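Superoxide dismutase [Cu-Zn] (PDB 7B4O) probably catalyses the dismutation of superoxide to molecular oxygen and hydrogen peroxide at a copper-zinc centre, which here carries zinc at both metal positions. Local coordinates at residues 69-74 with 84-89; 75-80 with 128-133. All blocks are in the same frame, centred on the assembly; numbering follows the deposited sequence.

Contact 1 of 2, residues 69-74 with 84-89; sequences HFNPEE and SRHIGD. With ZN (zinc ion), chain F.
H69 and H86 illustrate how a metal can gather loops without regular secondary structure. Both imidazoles point ND1 at the same zinc ion, H86 ND1 lying 2.0 Å from it, and they meet rim to rim with planes 86° apart. D89 supplies a third ligand through OD1, 1.9 Å from the zinc, and H77 the fourth. H69 also belongs to the second zinc site, with H51, H53 and H126, standing in the place of the family's bridging histidine, though its nearest side-chain atom stays about 3 Å from that ion. D89 OD2 accepts a hydrogen bond from H86 N at 2.9 Å, from above the carboxylate plane.

Away from the metal lies an apolar patch. With chi1 at -179° the F70 ring swings out opposite its own nitrogen and runs alongside I87, F70 CD2 3.7 Å from I87 CG2, while P72 CD sits over the ring centre. G88 N donates to F70 O at 3.0 Å. The N71 amide lies against the H86 ring, planes 51° apart, and N71 OD1 accepts hydrogen bonds from K75 N and a water that E73 N and I87 N also hold; cutting it back to an alanine would probably leave K75 N without its acceptor, the water short of one hold and H86 less packed.

Both segments belong to the loop linking strands 46-53 and 89-95; F70 and G88 each form backbone hydrogen bonds with I52 of strand 46-53.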
ATOM      1  N   HIS A  69       4.453  13.013  -9.537  1.00 12.44           N
ATOM      2  CA  HIS A  69       5.195  13.135  -8.262  1.00 11.91           C
ATOM      3  C   HIS A  69       4.258  13.659  -7.174  1.00 12.20           C
ATOM      4  O   HIS A  69       3.409  14.526  -7.463  1.00 13.90           O
ATOM      5  CB  HIS A  69       6.458  13.980  -8.426  1.00 12.98           C
ATOM      6  CG  HIS A  69       7.468  13.272  -9.246  1.00 14.00           C
ATOM      7  ND1 HIS A  69       8.769  13.704  -9.376  1.00 14.29           N
ATOM      8  CD2 HIS A  69       7.375  12.087  -9.914  1.00 17.46           C
ATOM      9  CE1 HIS A  69       9.433  12.831 -10.110  1.00 17.69           C
ATOM     10  NE2 HIS A  69       8.597  11.833 -10.465  1.00 20.18           N
ATOM     11  N   PHE A  70       4.409  13.145  -5.964  1.00 12.73           N
ATOM     12  CA  PHE A  70       3.664  13.682  -4.809  1.00 11.88           C
ATOM     13  C   PHE A  70       4.180  15.108  -4.558  1.00 13.45           C
ATOM     14  O   PHE A  70       5.369  15.309  -4.205  1.00 13.88           O
ATOM     15  CB  PHE A  70       3.807  12.772  -3.602  1.00 12.89           C
ATOM     16  CG  PHE A  70       3.060  13.251  -2.390  1.00 13.90           C
ATOM     17  CD1 PHE A  70       1.729  13.618  -2.494  1.00 14.04           C
ATOM     18  CD2 PHE A  70       3.677  13.323  -1.156  1.00 14.23           C
ATOM     19  CE1 PHE A  70       1.021  14.035  -1.375  1.00 15.13           C
ATOM     20  CE2 PHE A  70       2.972  13.764  -0.041  1.00 15.29           C
ATOM     21  CZ  PHE A  70       1.651  14.116  -0.158  1.00 15.30           C
ATOM     22  N   ASN A  71       3.301  16.085  -4.776  1.00 13.34           N
ATOM     23  CA  ASN A  71       3.702  17.506  -4.869  1.00 13.84           C
ATOM     24  C   ASN A  71       2.618  18.383  -4.254  1.00 14.40           C
ATOM     25  O   ASN A  71       2.100  19.288  -4.906  1.00 16.53           O
ATOM     26  CB  ASN A  71       3.993  17.876  -6.321  1.00 14.34           C
ATOM     27  CG  ASN A  71       4.557  19.273  -6.466  1.00 15.68           C
ATOM     28  OD1 ASN A  71       5.142  19.821  -5.526  1.00 15.35           O
ATOM     29  ND2 ASN A  71       4.405  19.820  -7.654  1.00 16.52           N
ATOM     30  N   PRO A  72       2.287  18.185  -2.964  1.00 15.41           N
ATOM     31  CA  PRO A  72       1.219  18.965  -2.340  1.00 16.01           C
ATOM     32  C   PRO A  72       1.566  20.459  -2.228  1.00 17.91           C
ATOM     33  O   PRO A  72       0.643  21.255  -2.123  1.00 21.37           O
ATOM     34  CB  PRO A  72       1.059  18.302  -0.974  1.00 18.15           C
ATOM     35  CG  PRO A  72       2.421  17.727  -0.683  1.00 16.91           C
ATOM     36  CD  PRO A  72       2.911  17.229  -2.033  1.00 15.57           C
ATOM     37  N   GLU A  73       2.858  20.821  -2.272  1.00 17.03           N
ATOM     38  CA  GLU A  73       3.286  22.248  -2.181  1.00 19.23           C
ATOM     39  C   GLU A  73       3.290  22.909  -3.565  1.00 18.04           C
ATOM     40  O   GLU A  73       3.511  24.110  -3.615  1.00 21.53           O
ATOM     41  CB  GLU A  73       4.641  22.344  -1.484  1.00 21.63           C
ATOM     42  CG  GLU A  73       4.539  22.032   0.005  1.00 27.02           C
ATOM     43  CD  GLU A  73       3.781  23.084   0.810  1.00 36.19           C
ATOM     44  OE1 GLU A  73       4.058  24.279   0.608  1.00 41.98           O
ATOM     45  OE2 GLU A  73       2.892  22.716   1.623  1.00 36.87           O
ATOM     46  N   GLU A  74       3.059  22.149  -4.647  1.00 17.56           N
ATOM     47  CA  GLU A  74       3.005  22.687  -6.037  1.00 17.86           C
ATOM     48  C   GLU A  74       4.341  23.365  -6.354  1.00 16.52           C
ATOM     49  O   GLU A  74       4.353  24.520  -6.847  1.00 20.34           O
ATOM     50  CB  GLU A  74       1.815  23.629  -6.217  1.00 21.34           C
ATOM     51  CG  GLU A  74       0.477  22.933  -6.023  1.00 25.76           C
ATOM     52  CD  GLU A  74      -0.756  23.823  -6.086  1.00 33.18           C
ATOM     53  OE1 GLU A  74      -1.858  23.334  -5.751  1.00 39.47           O
ATOM     54  OE2 GLU A  74      -0.613  24.993  -6.455  1.00 38.74           O
ATOM     55  N   SER A  84      13.839  23.696  -3.530  1.00 17.42           N
ATOM     56  CA  SER A  84      12.939  23.589  -4.701  0.50 16.93           C
ATOM     57  C   SER A  84      12.821  22.112  -5.097  1.00 16.37           C
ATOM     58  O   SER A  84      13.581  21.664  -5.982  1.00 15.73           O
ATOM     59  CB  SER A  84      13.428  24.455  -5.827  0.50 18.12           C
ATOM     60  OG  SER A  84      12.512  24.424  -6.896  0.50 19.84           O
ATOM     61  N   ARG A  85      11.929  21.388  -4.423  1.00 15.27           N
ATOM     62  CA  ARG A  85      11.685  19.950  -4.671  1.00 13.80           C
ATOM     63  C   ARG A  85      10.222  19.619  -4.393  1.00 14.06           C
ATOM     64  O   ARG A  85       9.555  20.337  -3.637  1.00 15.01           O
ATOM     65  CB  ARG A  85      12.603  19.070  -3.819  1.00 13.63           C
ATOM     66  CG  ARG A  85      12.360  19.181  -2.322  1.00 14.80           C
ATOM     67  CD  ARG A  85      13.082  18.098  -1.543  1.00 14.65           C
ATOM     68  NE  ARG A  85      12.224  16.939  -1.271  1.00 13.99           N
ATOM     69  CZ  ARG A  85      12.451  16.042  -0.326  1.00 13.78           C
ATOM     70  NH1 ARG A  85      13.532  16.127   0.431  1.00 16.17           N
ATOM     71  NH2 ARG A  85      11.585  15.068  -0.128  1.00 14.53           N
ATOM     72  N   HIS A  86       9.763  18.528  -4.989  1.00 13.26           N
ATOM     73  CA  HIS A  86       8.500  17.855  -4.629  1.00 12.38           C
ATOM     74  C   HIS A  86       8.729  17.116  -3.310  1.00 12.25           C
ATOM     75  O   HIS A  86       9.861  16.657  -3.076  1.00 12.62           O
ATOM     76  CB  HIS A  86       8.117  16.847  -5.720  1.00 12.54           C
ATOM     77  CG  HIS A  86       7.936  17.449  -7.067  1.00 12.88           C
ATOM     78  ND1 HIS A  86       8.275  16.799  -8.227  1.00 13.12           N
ATOM     79  CD2 HIS A  86       7.449  18.652  -7.440  1.00 13.22           C
ATOM     80  CE1 HIS A  86       7.966  17.571  -9.250  1.00 13.89           C
ATOM     81  NE2 HIS A  86       7.473  18.703  -8.797  1.00 13.51           N
ATOM     82  N   ILE A  87       7.700  17.004  -2.478  1.00 13.05           N
ATOM     83  CA  ILE A  87       7.783  16.131  -1.277  1.00 12.97           C
ATOM     84  C   ILE A  87       8.280  14.750  -1.731  1.00 12.89           C
ATOM     85  O   ILE A  87       9.122  14.158  -1.039  1.00 13.27           O
ATOM     86  CB  ILE A  87       6.444  16.048  -0.532  1.00 14.49           C
ATOM     87  CG1 ILE A  87       5.995  17.403   0.021  1.00 16.34           C
ATOM     88  CG2 ILE A  87       6.530  15.003   0.568  1.00 14.85           C
ATOM     89  CD1 ILE A  87       7.003  18.093   0.914  1.00 17.89           C
ATOM     90  N   GLY A  88       7.820  14.281  -2.887  1.00 12.49           N
ATOM     91  CA  GLY A  88       8.149  12.917  -3.353  1.00 12.84           C
ATOM     92  C   GLY A  88       9.546  12.765  -3.939  1.00 12.49           C
ATOM     93  O   GLY A  88       9.856  11.653  -4.420  1.00 13.92           O
ATOM     94  N   ASP A  89      10.375  13.807  -3.977  1.00 12.05           N
ATOM     95  CA  ASP A  89      11.695  13.754  -4.654  1.00 12.04           C
ATOM     96  C   ASP A  89      12.750  13.152  -3.733  1.00 13.21           C
ATOM     97  O   ASP A  89      13.461  13.896  -3.050  1.00 14.97           O
ATOM     98  CB  ASP A  89      12.097  15.135  -5.174  1.00 12.62           C
ATOM     99  CG  ASP A  89      11.239  15.588  -6.335  1.00 12.52           C
ATOM    100  OD1 ASP A  89      10.504  14.730  -6.918  1.00 13.62           O
ATOM    101  OD2 ASP A  89      11.304  16.798  -6.655  1.00 13.25           O
TER
HETATM  102 ZN    ZN F 202       9.664  15.366  -8.524  1.00 13.24          ZN
HETATM  103  O   HOH W   1       5.489  19.293  -2.811  1.00 15.08           O

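Contact 2 of 2, residues 75-80 with 128-133; sequences KSHGAP and NEDDLK. With ZN (zinc ion), chain F.
H77 turns its ring edge to the carboxylate of D130, a histidine-carboxylate hydrogen bond behind a metal ligand: H77 NE2 donates to D130 OD1 at 2.8 Å, nearly straight (171°). The donor reaches the syn side of the oxygen; D130 CG lies at the ring edge in its plane, and with the two planes 25° apart the groups meet edge to edge. With NE2 used as donor, H77 ND1 is left to bind the zinc ion, 2.1 Å away, and the bond should limit rotation of the ring. D130 OD2 accepts from NE2 of H51, a ligand of the other zinc, making D130 a second-shell link between the two metal sites, as in related copper-zinc superoxide dismutases.

D130 extends toward H77 with CG anti to the backbone N (chi1 178°), and its OD1 also accepts a hydrogen bond from L132 N at 2.8 Å, from above the carboxylate plane, closing an Asx turn; a second Asx turn runs from D131 OD1 to K133 N. Outside this polar core, L132 CD1 packs against A79 CB at 3.9 Å. A water bridges the two segments, donating to G78 O at 2.9 Å and to D130 OD2 at 2.8 Å.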
ATOM      1  N   LYS A  75       5.438  22.675  -6.059  1.00 17.31           N
ATOM      2  CA  LYS A  75       6.820  23.142  -6.282  1.00 17.16           C
ATOM      3  C   LYS A  75       7.414  22.409  -7.488  1.00 15.13           C
ATOM      4  O   LYS A  75       6.730  21.557  -8.087  1.00 17.41           O
ATOM      5  CB  LYS A  75       7.609  22.986  -4.980  1.00 18.92           C
ATOM      6  CG  LYS A  75       7.198  24.035  -3.942  1.00 21.55           C
ATOM      7  CD  LYS A  75       7.938  23.987  -2.631  1.00 25.31           C
ATOM      8  CE  LYS A  75       9.421  24.255  -2.750  1.00 26.80           C
ATOM      9  NZ  LYS A  75       9.703  25.640  -3.181  1.00 30.60           N
ATOM     10  N   SER A  76       8.624  22.810  -7.862  1.00 16.46           N
ATOM     11  CA  SER A  76       9.386  22.251  -9.004  1.00 16.86           C
ATOM     12  C   SER A  76      10.057  20.950  -8.577  1.00 14.50           C
ATOM     13  O   SER A  76      10.260  20.746  -7.390  1.00 14.88           O
ATOM     14  CB  SER A  76      10.396  23.238  -9.508  1.00 19.93           C
ATOM     15  OG  SER A  76       9.745  24.392  -9.987  1.00 24.45           O
ATOM     16  N   HIS A  77      10.416  20.119  -9.549  1.00 14.16           N
ATOM     17  CA  HIS A  77      11.174  18.867  -9.325  1.00 13.41           C
ATOM     18  C   HIS A  77      12.612  19.216  -8.944  1.00 13.48           C
ATOM     19  O   HIS A  77      13.205  20.107  -9.586  1.00 15.01           O
ATOM     20  CB  HIS A  77      11.148  18.001 -10.571  1.00 13.32           C
ATOM     21  CG  HIS A  77      11.880  16.718 -10.384  1.00 12.06           C
ATOM     22  ND1 HIS A  77      11.394  15.675  -9.605  1.00 12.69           N
ATOM     23  CD2 HIS A  77      13.111  16.340 -10.798  1.00 12.53           C
ATOM     24  CE1 HIS A  77      12.285  14.703  -9.601  1.00 13.45           C
ATOM     25  NE2 HIS A  77      13.337  15.078 -10.321  1.00 12.24           N
ATOM     26  N   GLY A  78      13.190  18.502  -7.985  1.00 13.06           N
ATOM     27  CA  GLY A  78      14.610  18.670  -7.643  1.00 13.24           C
ATOM     28  C   GLY A  78      15.175  17.479  -6.910  1.00 13.74           C
ATOM     29  O   GLY A  78      14.564  16.389  -6.965  1.00 15.78           O
ATOM     30  N   ALA A  79      16.311  17.695  -6.258  1.00 13.90           N
ATOM     31  CA  ALA A  79      17.041  16.697  -5.451  1.00 14.43           C
ATOM     32  C   ALA A  79      16.523  16.733  -4.022  1.00 14.47           C
ATOM     33  O   ALA A  79      16.006  17.753  -3.570  1.00 16.19           O
ATOM     34  CB  ALA A  79      18.517  16.977  -5.513  1.00 16.09           C
ATOM     35  N   PRO A  80      16.679  15.637  -3.253  1.00 15.71           N
ATOM     36  CA  PRO A  80      16.262  15.608  -1.853  1.00 15.73           C
ATOM     37  C   PRO A  80      16.782  16.796  -1.025  1.00 16.48           C
ATOM     38  O   PRO A  80      16.051  17.285  -0.167  1.00 16.80           O
ATOM     39  CB  PRO A  80      16.848  14.285  -1.323  1.00 18.50           C
ATOM     40  CG  PRO A  80      17.041  13.426  -2.536  1.00 18.66           C
ATOM     41  CD  PRO A  80      17.208  14.349  -3.717  1.00 16.72           C
ATOM     42  N   ASN A 128      15.643   4.572 -15.327  1.00 13.05           N
ATOM     43  CA  ASN A 128      16.846   5.413 -15.505  1.00 13.83           C
ATOM     44  C   ASN A 128      17.031   6.344 -14.302  1.00 13.60           C
ATOM     45  O   ASN A 128      16.180   6.398 -13.402  1.00 12.31           O
ATOM     46  CB  ASN A 128      16.762   6.194 -16.812  1.00 15.02           C
ATOM     47  CG  ASN A 128      16.628   5.263 -17.998  1.00 17.26           C
ATOM     48  OD1 ASN A 128      17.269   4.201 -18.056  1.00 19.08           O
ATOM     49  ND2 ASN A 128      15.754   5.622 -18.920  1.00 20.69           N
ATOM     50  N   GLU A 129      18.159   7.024 -14.305  1.00 13.20           N
ATOM     51  CA  GLU A 129      18.571   7.977 -13.265  1.00 14.63           C
ATOM     52  C   GLU A 129      17.654   9.205 -13.332  1.00 14.34           C
ATOM     53  O   GLU A 129      17.301   9.674 -14.433  1.00 14.99           O
ATOM     54  CB  GLU A 129      20.035   8.322 -13.504  1.00 17.09           C
ATOM     55  CG  GLU A 129      20.611   9.337 -12.538  1.00 18.54           C
ATOM     56  CD  GLU A 129      22.100   9.569 -12.750  1.00 23.39           C
ATOM     57  OE1 GLU A 129      22.733   8.801 -13.515  1.00 24.71           O
ATOM     58  OE2 GLU A 129      22.626  10.528 -12.169  1.00 27.26           O
ATOM     59  N   ASP A 130      17.267   9.705 -12.167  1.00 12.58           N
ATOM     60  CA  ASP A 130      16.637  11.033 -12.019  1.00 13.23           C
ATOM     61  C   ASP A 130      17.755  12.067 -12.143  1.00 13.01           C
ATOM     62  O   ASP A 130      18.671  12.027 -11.303  1.00 12.95           O
ATOM     63  CB  ASP A 130      15.912  11.099 -10.678  1.00 13.77           C
ATOM     64  CG  ASP A 130      15.243  12.422 -10.334  1.00 14.08           C
ATOM     65  OD1 ASP A 130      15.511  13.437 -11.013  1.00 13.58           O
ATOM     66  OD2 ASP A 130      14.471  12.429  -9.373  1.00 15.01           O
ATOM     67  N   ASP A 131      17.686  12.952 -13.144  1.00 13.44           N
ATOM     68  CA  ASP A 131      18.779  13.938 -13.378  1.00 14.84           C
ATOM     69  C   ASP A 131      18.667  15.108 -12.388  1.00 14.78           C
ATOM     70  O   ASP A 131      19.562  15.957 -12.418  1.00 16.82           O
ATOM     71  CB  ASP A 131      18.835  14.396 -14.838  1.00 17.00           C
ATOM     72  CG  ASP A 131      17.667  15.236 -15.308  1.00 17.66           C
ATOM     73  OD1 ASP A 131      16.965  15.819 -14.456  1.00 17.70           O
ATOM     74  OD2 ASP A 131      17.480  15.316 -16.536  1.00 21.55           O
ATOM     75  N   LEU A 132      17.618  15.132 -11.555  1.00 13.16           N
ATOM     76  CA  LEU A 132      17.425  16.098 -10.434  1.00 14.33           C
ATOM     77  C   LEU A 132      17.166  17.523 -10.950  1.00 14.83           C
ATOM     78  O   LEU A 132      17.115  18.440 -10.110  1.00 17.10           O
ATOM     79  CB  LEU A 132      18.654  16.072  -9.516  1.00 15.81           C
ATOM     80  CG  LEU A 132      19.124  14.695  -9.051  1.00 16.62           C
ATOM     81  CD1 LEU A 132      20.366  14.801  -8.183  1.00 18.97           C
ATOM     82  CD2 LEU A 132      18.020  13.968  -8.317  1.00 16.57           C
ATOM     83  N   LYS A 133      16.953  17.710 -12.252  1.00 16.38           N
ATOM     84  CA  LYS A 133      16.900  19.063 -12.866  1.00 17.57           C
ATOM     85  C   LYS A 133      15.775  19.187 -13.882  1.00 17.86           C
ATOM     86  O   LYS A 133      15.125  20.254 -13.885  1.00 18.19           O
ATOM     87  CB  LYS A 133      18.239  19.410 -13.524  1.00 20.70           C
ATOM     88  CG  LYS A 133      19.415  19.517 -12.562  1.00 25.35           C
ATOM     89  CD  LYS A 133      19.288  20.625 -11.548  1.00 31.34           C
ATOM     90  CE  LYS A 133      20.517  20.788 -10.677  1.00 36.92           C
ATOM     91  NZ  LYS A 133      20.292  21.798  -9.616  1.00 38.77           N
TER
HETATM   92 ZN    ZN F 202       9.664  15.366  -8.524  1.00 13.24          ZN
HETATM   93  O   HOH W   2      14.531  13.489  -6.818  1.00 13.36           O

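In the fold
The two contacts have centres 10 Å apart and meet at a shared zinc ion. Along the chain their segments alternate: 69-74, 75-80, 84-89 and finally 128-133. The first three lie in the long loop between strands 46-53 and 89-95, the last between 122-126 and 143-151. Strand 46-53 is flanked by 89-95 and 122-126 in the eight-stranded Greek-key beta barrel of this family, so both loops spring from neighbouring strands. Direct bonds probably join the contacts, from G78 N to D89 OD2 and from R85 NH1 to P80 O. Contact 1 thus folds the zinc loop on itself, and contact 2 fastens it to the second loop, so that ligands and second-shell residues interlock round the two metals.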